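Local atomic coordinates of uncharacterized protein (Bacteroides ovatus, PDB entry 4IPB), a protein that is of unknown function but belongs to the PepSY-like, putative beta-lactamase-inhibitor-like family, built round an antiparallel beta-sheet. Residues V60-D63 against R64-P67. Residues are numbered along the deposited sequence; the frame is centred on the assembly and turned at random.
Sequences VSLD and RLTP
A single 3-10 turn, in the loop leading from strand 52-58 to helix 67-75, brings Ser61 and Leu62 against Arg64 and Leu65. Two consecutive i to i+3 backbone bonds define it: Arg64 N donates to Ser61 O at 3.1 Å (N-H...O 159°), and Leu65 N to Leu62 O, also at 3.1 Å. The side chains of Leu62 and Leu65 slant across each other, CD2 of Leu62 lying 3.6 Å from CD1 of Leu65. From this pair, Leu62 reaches Tyr70 and Phe73 of helix 67-75, while Leu65 packs on Val86, Ile98 and Ile100, joining the turn to the sheet. Asp63 and Arg64 run side by side, pointing the same way, with carboxylate and guanidinium planes 25° apart. Their salt bridge is long, OD2 to NE 3.7 Å, and purely electrostatic, since OD2 lies well out of the guanidinium plane. The arginine chain, bent at chi2 (75°), sends NH1 to Leu59 O instead. Ser61 OG is modelled only 2.4 Å from Asp63 OD1, too short for its geometry to be trusted. One water donates to both Asp63 O and Leu65 O, bridging the turn's exit, beyond which Thr66 OG1 N-caps helix 67-75 through Val69 N.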
loop_
_atom_site.group_PDB
_atom_site.type_symbol
_atom_site.label_atom_id
_atom_site.label_comp_id
_atom_site.label_asym_id
_atom_site.label_seq_id
_atom_site.Cartn_x
_atom_site.Cartn_y
_atom_site.Cartn_z
ATOM N N VAL A 60 -7.463 5.749 1.479
ATOM C CA VAL A 60 -7.707 7.177 1.142
ATOM C C VAL A 60 -7.706 8.076 2.390
ATOM O O VAL A 60 -6.980 9.071 2.432
ATOM C CB VAL A 60 -8.997 7.404 0.337
ATOM C CG1 VAL A 60 -9.140 8.878 -0.053
ATOM C CG2 VAL A 60 -9.042 6.513 -0.906
ATOM N N SER A 61 -8.518 7.727 3.373
ATOM C CA SER A 61 -8.795 8.651 4.484
ATOM C C SER A 61 -8.819 8.025 5.869
ATOM O O SER A 61 -8.942 6.818 6.016
ATOM C CB SER A 61 -10.093 9.370 4.222
ATOM O OG SER A 61 -11.138 8.467 3.922
ATOM N N LEU A 62 -8.733 8.876 6.897
ATOM C CA LEU A 62 -8.576 8.430 8.289
ATOM C C LEU A 62 -9.785 7.717 8.842
ATOM O O LEU A 62 -9.639 6.912 9.762
ATOM C CB LEU A 62 -8.287 9.621 9.197
ATOM C CG LEU A 62 -6.955 10.358 9.018
ATOM C CD1 LEU A 62 -6.954 11.496 10.021
ATOM C CD2 LEU A 62 -5.732 9.452 9.165
ATOM N N ASP A 63 -10.947 7.979 8.254
ATOM C CA ASP A 63 -12.167 7.296 8.678
ATOM C C ASP A 63 -12.085 5.774 8.444
ATOM O O ASP A 63 -12.816 5.022 9.079
ATOM C CB ASP A 63 -13.389 7.924 8.016
ATOM C CG ASP A 63 -13.270 7.995 6.504
ATOM O OD1 ASP A 63 -12.346 8.673 5.983
ATOM O OD2 ASP A 63 -14.124 7.358 5.833
ATOM N N ARG A 64 -11.217 5.344 7.528
ATOM C CA ARG A 64 -11.079 3.907 7.213
ATOM C C ARG A 64 -10.161 3.177 8.161
ATOM O O ARG A 64 -10.083 1.949 8.107
ATOM C CB ARG A 64 -10.559 3.712 5.778
ATOM C CG ARG A 64 -11.649 3.607 4.726
ATOM C CD ARG A 64 -12.302 4.897 4.388
ATOM N NE ARG A 64 -13.407 4.642 3.457
ATOM C CZ ARG A 64 -13.312 4.600 2.121
ATOM N NH1 ARG A 64 -12.147 4.799 1.482
ATOM N NH2 ARG A 64 -14.409 4.352 1.403
ATOM N N LEU A 65 -9.455 3.908 9.023
ATOM C CA LEU A 65 -8.598 3.269 10.035
ATOM C C LEU A 65 -9.360 2.672 11.179
ATOM O O LEU A 65 -10.442 3.158 11.516
ATOM C CB LEU A 65 -7.600 4.256 10.610
ATOM C CG LEU A 65 -6.677 4.933 9.606
ATOM C CD1 LEU A 65 -5.953 6.051 10.296
ATOM C CD2 LEU A 65 -5.715 3.916 9.035
ATOM N N THR A 66 -8.789 1.640 11.819
ATOM C CA THR A 66 -9.294 1.168 13.084
ATOM C C THR A 66 -9.158 2.262 14.131
ATOM O O THR A 66 -8.294 3.146 14.024
ATOM C CB THR A 66 -8.535 -0.071 13.596
ATOM O OG1 THR A 66 -7.151 0.250 13.822
ATOM C CG2 THR A 66 -8.632 -1.193 12.583
ATOM N N PRO A 67 -9.956 2.194 15.190
ATOM C CA PRO A 67 -9.763 3.153 16.240
ATOM C C PRO A 67 -8.337 3.168 16.790
ATOM O O PRO A 67 -7.813 4.237 17.127
ATOM C CB PRO A 67 -10.801 2.730 17.298
ATOM C CG PRO A 67 -11.871 2.046 16.514
ATOM C CD PRO A 67 -11.165 1.370 15.375
HETATM O O HOH W 1 -13.175 2.189 10.358
#